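Local coordinates for protein probable Rab-related GTPase (Acanthamoeba polyphaga mimivirus, PDB 5XC3) that probably binds and hydrolyses GTP as a viral member of the Rab family of small GTPases and may take part in protein transport, at residues A[47-52]-A[164-169]; A[60-65]-A[73-78]; A[116-121]-A[146-151]. All coordinates share one frame; numbering follows the deposited sequence. Where two conformers were deposited one is given.

Contact 1: residues A[47-52]-A[164-169]; sequences VIAKNG and MIDKMS
Ala49 is pressed against the C-terminal turn of helix 154-168, its CB only 3.5 Å from Ser169 CB, tighter than usual for two carbons. The same methyl also meets CG2 of Ile165, and the other branch of that isoleucine meets Val47 tip to tip, CD1 standing 4.0 Å from Val47 CG1. Leu55 and Leu57 of strand 54-60 continue this apolar patch into the sheet. Outward, the packing gives way to a looser polar rim on the type I turn from Ala49 to Gly52, which leads out of edge strand 43-48. One water is gripped three ways there: it accepts from Asn51 N (3.0 Å) and donates to Asp166 OD1 and to Ser169 OG (2.8 Å). That serine hydroxyl gives its own proton to the carbonyl of Asp166. Asn51 ND2 adds a weak bond to Ser169 O at 3.3 Å, while its OD1 accepts from Lys53 N. Lys50 crosses Asp166 with its aliphatic part, CD lying 3.3 Å from OD2, but a bend (chi4 -57°) leaves NZ 4.7 Å from OD2. Any attraction between the opposite charges is probably long-range, so the contact rests on apolar packing, the bridging water and one weak direct bond.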
loop_
_atom_site.group_PDB
_atom_site.type_symbol
_atom_site.label_atom_id
_atom_site.label_comp_id
_atom_site.label_asym_id
_atom_site.label_seq_id
_atom_site.Cartn_x
_atom_site.Cartn_y
_atom_site.Cartn_z
ATOM N N VAL A 47 12.175 1.602 -12.286
ATOM C CA VAL A 47 11.023 1.591 -13.174
ATOM C C VAL A 47 11.144 2.751 -14.155
ATOM O O VAL A 47 11.808 3.756 -13.896
ATOM C CB VAL A 47 9.678 1.662 -12.418
ATOM C CG1 VAL A 47 9.566 0.516 -11.431
ATOM C CG2 VAL A 47 9.528 2.998 -11.717
ATOM N N ILE A 48 10.484 2.595 -15.296
ATOM C CA ILE A 48 10.335 3.660 -16.281
ATOM C C ILE A 48 8.861 4.030 -16.314
ATOM O O ILE A 48 8.007 3.194 -16.630
ATOM C CB ILE A 48 10.831 3.218 -17.666
ATOM C CG1 ILE A 48 12.342 2.968 -17.642
ATOM C CG2 ILE A 48 10.493 4.287 -18.707
ATOM C CD1 ILE A 48 12.882 2.336 -18.916
ATOM N N ALA A 49 8.552 5.274 -15.955
ATOM C CA ALA A 49 7.163 5.702 -15.939
ATOM C C ALA A 49 6.656 5.920 -17.366
ATOM O O ALA A 49 7.427 5.945 -18.334
ATOM C CB ALA A 49 7.010 6.994 -15.140
ATOM N N LYS A 50 5.333 6.092 -17.479
ATOM C CA LYS A 50 4.728 6.349 -18.786
ATOM C C LYS A 50 5.306 7.586 -19.456
ATOM O O LYS A 50 5.384 7.640 -20.690
ATOM C CB LYS A 50 3.211 6.494 -18.655
ATOM C CG LYS A 50 2.496 5.190 -18.343
ATOM C CD LYS A 50 0.987 5.381 -18.314
ATOM C CE LYS A 50 0.282 4.119 -17.842
ATOM N NZ LYS A 50 0.609 2.938 -18.692
ATOM N N ASN A 51 5.704 8.588 -18.676
ATOM C CA ASN A 51 6.280 9.798 -19.246
ATOM C C ASN A 51 7.767 9.674 -19.543
ATOM O O ASN A 51 8.380 10.662 -19.956
ATOM C CB ASN A 51 6.006 11.016 -18.355
ATOM C CG ASN A 51 6.729 10.954 -17.008
ATOM O OD1 ASN A 51 7.459 10.000 -16.720
ATOM N ND2 ASN A 51 6.537 11.990 -16.182
ATOM N N GLY A 52 8.365 8.510 -19.330
ATOM C CA GLY A 52 9.755 8.312 -19.669
ATOM C C GLY A 52 10.744 8.730 -18.608
ATOM O O GLY A 52 11.958 8.625 -18.842
ATOM N N MET A 164 0.654 4.394 -8.658
ATOM C CA MET A 164 1.646 4.990 -7.771
ATOM C C MET A 164 2.835 5.541 -8.557
ATOM O O MET A 164 3.303 6.652 -8.280
ATOM C CB MET A 164 2.095 3.948 -6.737
ATOM C CG MET A 164 3.196 4.421 -5.779
ATOM S SD MET A 164 2.685 5.765 -4.690
ATOM C CE MET A 164 1.359 4.954 -3.799
ATOM N N ILE A 165 3.348 4.767 -9.524
ATOM C CA ILE A 165 4.503 5.195 -10.320
ATOM C C ILE A 165 4.173 6.446 -11.111
ATOM O O ILE A 165 4.975 7.381 -11.177
ATOM C CB ILE A 165 4.976 4.045 -11.231
ATOM C CG1 ILE A 165 5.644 2.954 -10.401
ATOM C CG2 ILE A 165 5.913 4.558 -12.339
ATOM C CD1 ILE A 165 5.759 1.632 -11.122
ATOM N N ASP A 166 2.981 6.500 -11.698
ATOM C CA ASP A 166 2.649 7.682 -12.481
ATOM C C ASP A 166 2.550 8.925 -11.605
ATOM O O ASP A 166 3.029 9.993 -12.000
ATOM C CB ASP A 166 1.415 7.442 -13.337
ATOM C CG ASP A 166 1.721 6.539 -14.529
ATOM O OD1 ASP A 166 2.897 6.514 -14.983
ATOM O OD2 ASP A 166 0.798 5.850 -15.008
ATOM N N LYS A 167 1.979 8.803 -10.400
ATOM C CA LYS A 167 1.980 9.935 -9.477
ATOM C C LYS A 167 3.399 10.333 -9.076
ATOM O O LYS A 167 3.734 11.522 -9.063
ATOM C CB LYS A 167 1.118 9.619 -8.251
ATOM C CG LYS A 167 -0.375 9.715 -8.520
ATOM C CD LYS A 167 -0.742 11.125 -8.969
ATOM C CE LYS A 167 -2.241 11.358 -8.968
ATOM N NZ LYS A 167 -2.927 10.436 -9.901
ATOM N N MET A 168 4.256 9.356 -8.755
ATOM C CA MET A 168 5.628 9.684 -8.381
ATOM C C MET A 168 6.353 10.382 -9.526
ATOM O O MET A 168 7.164 11.288 -9.300
ATOM C CB MET A 168 6.388 8.413 -7.991
ATOM C CG MET A 168 5.882 7.686 -6.742
ATOM S SD MET A 168 5.876 8.680 -5.223
ATOM C CE MET A 168 4.181 9.246 -5.212
ATOM N N SER A 169 6.060 9.986 -10.765
ATOM C CA SER A 169 6.755 10.561 -11.912
ATOM C C SER A 169 6.404 12.016 -12.152
ATOM O O SER A 169 7.086 12.661 -12.957
ATOM C CB SER A 169 6.432 9.781 -13.184
ATOM O OG SER A 169 5.130 10.080 -13.654
HETATM O O HOH W 1 4.289 9.099 -16.087
#

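Contact 2: residues A[60-65]-A[73-78]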
loop_
_atom_site.group_PDB
_atom_site.type_symbol
_atom_site.label_atom_id
_atom_site.label_comp_id
_atom_site.label_asym_id
_atom_site.label_seq_id
_atom_site.Cartn_x
_atom_site.Cartn_y
_atom_site.Cartn_z
ATOM N N TRP A 60 9.155 0.039 1.336
ATOM C CA TRP A 60 9.164 -0.350 2.739
ATOM C C TRP A 60 7.933 -1.186 3.043
ATOM O O TRP A 60 6.812 -0.826 2.659
ATOM C CB TRP A 60 9.141 0.894 3.626
ATOM C CG TRP A 60 10.425 1.679 3.597
ATOM C CD1 TRP A 60 10.995 2.290 2.511
ATOM C CD2 TRP A 60 11.291 1.933 4.706
ATOM N NE1 TRP A 60 12.163 2.918 2.891
ATOM C CE2 TRP A 60 12.367 2.709 4.230
ATOM C CE3 TRP A 60 11.251 1.587 6.064
ATOM C CZ2 TRP A 60 13.399 3.139 5.061
ATOM C CZ3 TRP A 60 12.278 2.022 6.888
ATOM C CH2 TRP A 60 13.339 2.780 6.376
ATOM N N ASP A 61 8.149 -2.290 3.746
ATOM C CA ASP A 61 7.098 -3.179 4.217
ATOM C C ASP A 61 7.346 -3.457 5.694
ATOM O O ASP A 61 8.482 -3.380 6.175
ATOM C CB ASP A 61 7.115 -4.480 3.396
ATOM C CG ASP A 61 5.954 -5.419 3.733
ATOM O OD1 ASP A 61 4.877 -4.935 4.161
ATOM O OD2 ASP A 61 6.132 -6.639 3.551
ATOM N N THR A 62 6.271 -3.719 6.428
ATOM C CA THR A 62 6.441 -3.984 7.848
ATOM C C THR A 62 6.984 -5.391 8.076
ATOM O O THR A 62 6.948 -6.264 7.199
ATOM C CB THR A 62 5.117 -3.851 8.606
ATOM O OG1 THR A 62 4.291 -4.997 8.340
ATOM C CG2 THR A 62 4.368 -2.577 8.219
ATOM N N ALA A 63 7.484 -5.600 9.296
ATOM C CA ALA A 63 7.919 -6.908 9.764
ATOM C C ALA A 63 6.945 -7.480 10.790
ATOM O O ALA A 63 7.340 -8.239 11.680
ATOM C CB ALA A 63 9.334 -6.838 10.337
ATOM N N GLY A 64 5.671 -7.106 10.687
ATOM C CA GLY A 64 4.652 -7.553 11.617
ATOM C C GLY A 64 4.336 -6.592 12.742
ATOM O O GLY A 64 3.410 -6.865 13.522
ATOM N N GLN A 65 5.053 -5.470 12.851
ATOM C CA GLN A 65 4.860 -4.568 13.985
ATOM C C GLN A 65 3.521 -3.834 13.961
ATOM O O GLN A 65 3.146 -3.234 14.976
ATOM C CB GLN A 65 6.028 -3.577 14.104
ATOM C CG GLN A 65 6.163 -2.592 12.953
ATOM C CD GLN A 65 7.068 -3.081 11.833
ATOM O OE1 GLN A 65 7.130 -4.273 11.546
ATOM N NE2 GLN A 65 7.778 -2.148 11.187
ATOM N N LYS A 73 8.176 6.586 13.894
ATOM C CA LYS A 73 8.403 7.804 13.126
ATOM C C LYS A 73 9.289 7.523 11.926
ATOM O O LYS A 73 9.006 7.976 10.814
ATOM C CB LYS A 73 9.079 8.851 14.015
ATOM C CG LYS A 73 9.610 10.071 13.270
ATOM C CD LYS A 73 8.505 10.923 12.657
ATOM C CE LYS A 73 9.136 12.134 11.965
ATOM N NZ LYS A 73 8.111 13.072 11.444
ATOM N N MET A 74 10.384 6.784 12.135
ATOM C CA MET A 74 11.346 6.597 11.051
ATOM C C MET A 74 10.797 5.720 9.936
ATOM O O MET A 74 11.224 5.859 8.787
ATOM C CB MET A 74 12.690 6.076 11.566
ATOM C CG MET A 74 13.455 7.081 12.422
ATOM S SD MET A 74 13.686 8.716 11.657
ATOM C CE MET A 74 14.681 8.319 10.218
ATOM N N TYR A 75 9.862 4.815 10.236
ATOM C CA TYR A 75 9.223 4.068 9.151
ATOM C C TYR A 75 8.465 5.011 8.227
ATOM O O TYR A 75 8.583 4.936 6.997
ATOM C CB TYR A 75 8.288 2.990 9.711
ATOM C CG TYR A 75 7.661 2.090 8.655
ATOM C CD1 TYR A 75 6.432 2.412 8.059
ATOM C CD2 TYR A 75 8.284 0.908 8.265
ATOM C CE1 TYR A 75 5.854 1.570 7.087
ATOM C CE2 TYR A 75 7.720 0.069 7.307
ATOM C CZ TYR A 75 6.509 0.398 6.735
ATOM O OH TYR A 75 5.985 -0.464 5.794
ATOM N N TYR A 76 7.708 5.934 8.806
ATOM C CA TYR A 76 6.904 6.861 8.012
ATOM C C TYR A 76 7.711 7.984 7.367
ATOM O O TYR A 76 7.313 8.490 6.306
ATOM C CB TYR A 76 5.888 7.535 8.925
ATOM C CG TYR A 76 4.718 6.686 9.360
ATOM C CD1 TYR A 76 3.792 6.216 8.429
ATOM C CD2 TYR A 76 4.493 6.420 10.701
ATOM C CE1 TYR A 76 2.702 5.477 8.833
ATOM C CE2 TYR A 76 3.399 5.684 11.117
ATOM C CZ TYR A 76 2.513 5.208 10.174
ATOM O OH TYR A 76 1.424 4.484 10.597
ATOM N N THR A 77 8.790 8.443 8.000
ATOM C CA THR A 77 9.356 9.732 7.610
ATOM C C THR A 77 9.927 9.677 6.196
ATOM O O THR A 77 10.394 8.641 5.729
ATOM C CB THR A 77 10.397 10.210 8.627
ATOM O OG1 THR A 77 10.628 11.621 8.441
ATOM C CG2 THR A 77 11.695 9.467 8.484
ATOM N N ASN A 78 9.842 10.813 5.501
ATOM C CA ASN A 78 10.359 10.995 4.146
ATOM C C ASN A 78 9.627 10.170 3.094
ATOM O O ASN A 78 10.146 9.988 1.983
ATOM C CB ASN A 78 11.868 10.756 4.042
ATOM C CG ASN A 78 12.671 11.841 4.713
ATOM O OD1 ASN A 78 12.153 12.921 5.000
ATOM N ND2 ASN A 78 13.941 11.561 4.973
#
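Tyr75 OH is hydrogen-bonded to the carbonyl of Leu10, in strand 6-11, and is crowded by the backbone that leaves strand 54-60: Trp60 O and Thr62 N each lie 3.3 Å from it, the amide at a poor angle for bonding. The tyrosine reaches this spot because its CG stands anti to the backbone N (chi1 -175°), which carries the ring off helix 73-76 toward the residues that leave strand 54-60. Trp60 meets it in an offset edge-to-face pair, the indole edge directed at the tyrosine face with planes at 89° and CE3 3.8 Å from CD2. The Thr62 side chain crosses the tyrosine obliquely, its CG2 3.6 Å from Tyr75 OH, and Asp61 O lies in plane at the ring edge. The run Asp61 to Gln65 is the DTAGQ (DxxG) motif, which opens switch II in small GTPases, and the ring packs against its first residues. Asp61 turns away from the tyrosine: OD2 is hydrogen-bonded to Ser19 of the P-loop, close to the magnesium ion, and OD1 takes a weak bond from Thr62 N. Gln65 folds back on its own loop, where OE1 accepts from Ala63 N at 2.6 Å, the donor tilted 24° from the amide carbonyl plane.

Contact 3: residues A[116-121]-A[146-151]. With GDP (guanosine-5'-diphosphate), chain B.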
loop_
_atom_site.group_PDB
_atom_site.type_symbol
_atom_site.label_atom_id
_atom_site.label_comp_id
_atom_site.label_asym_id
_atom_site.label_seq_id
_atom_site.Cartn_x
_atom_site.Cartn_y
_atom_site.Cartn_z
ATOM N N VAL A 116 -5.483 3.858 -1.194
ATOM C CA VAL A 116 -6.097 2.783 -0.423
ATOM C C VAL A 116 -6.283 1.584 -1.337
ATOM O O VAL A 116 -6.814 1.711 -2.444
ATOM C CB VAL A 116 -7.444 3.234 0.162
ATOM C CG1 VAL A 116 -8.130 2.068 0.858
ATOM C CG2 VAL A 116 -7.231 4.402 1.114
ATOM N N VAL A 117 -5.829 0.426 -0.889
ATOM C CA VAL A 117 -5.933 -0.802 -1.665
ATOM C C VAL A 117 -6.952 -1.711 -0.997
ATOM O O VAL A 117 -6.730 -2.190 0.118
ATOM C CB VAL A 117 -4.579 -1.507 -1.797
ATOM C CG1 VAL A 117 -4.749 -2.787 -2.602
ATOM C CG2 VAL A 117 -3.558 -0.585 -2.458
ATOM N N ALA A 118 -8.065 -1.964 -1.679
ATOM C CA ALA A 118 -9.069 -2.911 -1.202
ATOM C C ALA A 118 -8.666 -4.283 -1.728
ATOM O O ALA A 118 -8.918 -4.616 -2.890
ATOM C CB ALA A 118 -10.453 -2.488 -1.686
ATOM N N ASN A 119 -8.027 -5.080 -0.875
ATOM C CA ASN A 119 -7.368 -6.313 -1.284
ATOM C C ASN A 119 -8.236 -7.542 -1.012
ATOM O O ASN A 119 -9.208 -7.499 -0.243
ATOM C CB ASN A 119 -6.018 -6.462 -0.569
ATOM C CG ASN A 119 -5.104 -7.469 -1.246
ATOM O OD1 ASN A 119 -5.119 -7.614 -2.467
ATOM N ND2 ASN A 119 -4.310 -8.177 -0.454
ATOM N N LYS A 120 -7.854 -8.644 -1.667
ATOM C CA LYS A 120 -8.451 -9.979 -1.558
ATOM C C LYS A 120 -9.752 -10.114 -2.341
ATOM O O LYS A 120 -10.631 -10.894 -1.957
ATOM C CB LYS A 120 -8.606 -10.457 -0.102
ATOM C CG LYS A 120 -7.328 -10.361 0.733
ATOM C CD LYS A 120 -7.346 -11.281 1.942
ATOM C CE LYS A 120 -6.141 -10.988 2.839
ATOM N NZ LYS A 120 -6.091 -11.918 4.009
ATOM N N ILE A 121 -9.865 -9.407 -3.472
ATOM C CA ILE A 121 -11.069 -9.484 -4.294
ATOM C C ILE A 121 -11.259 -10.845 -4.945
ATOM O O ILE A 121 -12.312 -11.084 -5.548
ATOM C CB ILE A 121 -11.143 -8.348 -5.333
ATOM C CG1 ILE A 121 -10.031 -8.502 -6.370
ATOM C CG2 ILE A 121 -11.060 -6.996 -4.630
ATOM C CD1 ILE A 121 -10.009 -7.407 -7.431
ATOM N N TYR A 146 -8.314 5.202 -4.324
ATOM C CA TYR A 146 -8.516 3.794 -3.996
ATOM C C TYR A 146 -8.429 2.936 -5.255
ATOM O O TYR A 146 -8.594 3.420 -6.379
ATOM C CB TYR A 146 -9.851 3.546 -3.269
ATOM C CG TYR A 146 -11.054 3.623 -4.181
ATOM C CD1 TYR A 146 -11.597 4.848 -4.543
ATOM C CD2 TYR A 146 -11.645 2.470 -4.684
ATOM C CE1 TYR A 146 -12.697 4.922 -5.380
ATOM C CE2 TYR A 146 -12.742 2.536 -5.526
ATOM C CZ TYR A 146 -13.259 3.763 -5.870
ATOM O OH TYR A 146 -14.350 3.827 -6.709
ATOM N N VAL A 147 -8.154 1.644 -5.042
ATOM C CA VAL A 147 -8.208 0.618 -6.082
ATOM C C VAL A 147 -8.614 -0.686 -5.427
ATOM O O VAL A 147 -8.414 -0.889 -4.233
ATOM C CB VAL A 147 -6.852 0.366 -6.781
ATOM C CG1 VAL A 147 -6.504 1.495 -7.684
ATOM C CG2 VAL A 147 -5.752 0.121 -5.745
ATOM N N PHE A 148 -9.126 -1.604 -6.242
ATOM C CA PHE A 148 -9.371 -2.977 -5.828
ATOM C C PHE A 148 -8.249 -3.859 -6.346
ATOM O O PHE A 148 -7.756 -3.658 -7.463
ATOM C CB PHE A 148 -10.697 -3.472 -6.406
ATOM C CG PHE A 148 -11.896 -2.835 -5.775
ATOM C CD1 PHE A 148 -12.429 -3.350 -4.608
ATOM C CD2 PHE A 148 -12.482 -1.714 -6.337
ATOM C CE1 PHE A 148 -13.532 -2.767 -4.016
ATOM C CE2 PHE A 148 -13.587 -1.122 -5.743
ATOM C CZ PHE A 148 -14.110 -1.654 -4.582
ATOM N N ALA A 149 -7.853 -4.852 -5.547
ATOM C CA ALA A 149 -6.755 -5.715 -5.965
ATOM C C ALA A 149 -6.870 -7.101 -5.338
ATOM O O ALA A 149 -7.630 -7.328 -4.395
ATOM C CB ALA A 149 -5.388 -5.099 -5.624
ATOM N N SER A 150 -6.090 -8.030 -5.887
ATOM C CA SER A 150 -5.792 -9.299 -5.241
ATOM C C SER A 150 -4.325 -9.596 -5.499
ATOM O O SER A 150 -3.853 -9.450 -6.635
ATOM C CB SER A 150 -6.642 -10.443 -5.817
ATOM O OG SER A 150 -6.119 -11.694 -5.415
ATOM N N SER A 151 -3.607 -10.016 -4.456
ATOM C CA SER A 151 -2.208 -10.378 -4.653
ATOM C C SER A 151 -2.055 -11.548 -5.618
ATOM O O SER A 151 -0.953 -11.778 -6.128
ATOM C CB SER A 151 -1.523 -10.712 -3.326
ATOM O OG SER A 151 -1.916 -9.852 -2.271
HETATM P PB GDP B . 0.359 -8.688 5.771
HETATM O O1B GDP B . -0.567 -7.554 5.500
HETATM O O2B GDP B . 1.782 -8.509 5.270
HETATM O O3B GDP B . 0.301 -9.093 7.229
HETATM O O3A GDP B . -0.313 -9.907 4.934
HETATM P PA GDP B . 0.395 -11.125 4.177
HETATM O O1A GDP B . 0.930 -10.674 2.846
HETATM O O2A GDP B . 1.415 -11.777 5.064
HETATM O "O5'" GDP B . -0.856 -12.086 3.887
HETATM C "C5'" GDP B . -1.523 -12.733 4.975
HETATM C "C4'" GDP B . -2.195 -13.971 4.385
HETATM O "O4'" GDP B . -3.218 -13.569 3.462
HETATM C "C3'" GDP B . -1.229 -14.843 3.603
HETATM O "O3'" GDP B . -1.643 -16.205 3.794
HETATM C "C2'" GDP B . -1.466 -14.443 2.168
HETATM O "O2'" GDP B . -1.103 -15.431 1.189
HETATM C "C1'" GDP B . -2.957 -14.152 2.199
HETATM N N9 GDP B . -3.263 -13.197 1.124
HETATM C C8 GDP B . -2.526 -12.119 0.734
HETATM N N7 GDP B . -3.134 -11.477 -0.288
HETATM C C5 GDP B . -4.264 -12.170 -0.586
HETATM C C6 GDP B . -5.362 -12.035 -1.566
HETATM O O6 GDP B . -5.388 -11.118 -2.411
HETATM N N1 GDP B . -6.338 -12.957 -1.510
HETATM C C2 GDP B . -6.351 -13.951 -0.603
HETATM N N2 GDP B . -7.373 -14.843 -0.613
HETATM N N3 GDP B . -5.388 -14.135 0.318
HETATM C C4 GDP B . -4.343 -13.270 0.367
#
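Lys120 has left-handed backbone angles (phi 78°, psi 33°) just where strand 113-119 ends, and this turn sends its side chain away from the neighbouring strand and onto the guanine of GDP. The chain runs extended beyond CG along the base, CG 3.5 Å from C6 of GDP, and NZ ends at Gly15 O with a weak bond to the ribose O4'. The next residue swings back: Ile121 N donates to Ala149 O at 3.2 Å, nearly straight at hydrogen (173°), and its side chain lies over the Ala149 peptide, with CG2 near the plane of the Phe148 ring at its edge. Before the turn in the chain the strands run parallel. Val147 N binds Val116 O, Ala118 N binds Val147 O at 2.8 Å, and Ala149 N binds Ala118 O. Val117 and Val147 lie on one face, CG2 to CG2 4.0 Å, under helices 18-27 and 154-168; Ala118 and Phe148 share the other, where Ala118 CB sits 3.6 Å from Phe148 CD1. At the pocket, Asn119 is held through ND2 by Val16 O, so the P-loop and the base-binding loop are joined directly. Ser151 reads the purine edge, its N giving a 2.9 Å bond to O6; in the conformer modelled here its OG also reaches N7, at 2.8 Å. Ser150 OG lies 3.1 Å from O6, but Asp122 OD1 competes for its proton. Asp122 also binds the nucleotide, completing a four-residue run with Asn119, Lys120 and Ile121. Such a run at a strand end is the NKxD motif, and the loop holding Ser150 and Ser151 sits at the place of the G5 (SAK) motif of Ras-like G domains; together they hold guanine.

Overall arrangement
From the N terminus, the chain first passes the P-loop after strand 6-11, then reaches 47-52, which opens contact 1. That contact closes only at 164-169, so its long loop encloses both of the others. Contact 2 is a short closure inside it, joining the end of strand 54-60 to helix 73-76 around the start of switch II. Contact 3 follows in series, pairing strands 113-119 and 145-148 across the crossover helix 132-141. Contacts 2 and 3 lie on opposite sides of the chain's centre, their centres about 20 Å apart, with the nucleotide's magnesium end near contact 2 and its base at contact 3. Helix 154-168 then leads back to the hairpin at edge strand 43-48.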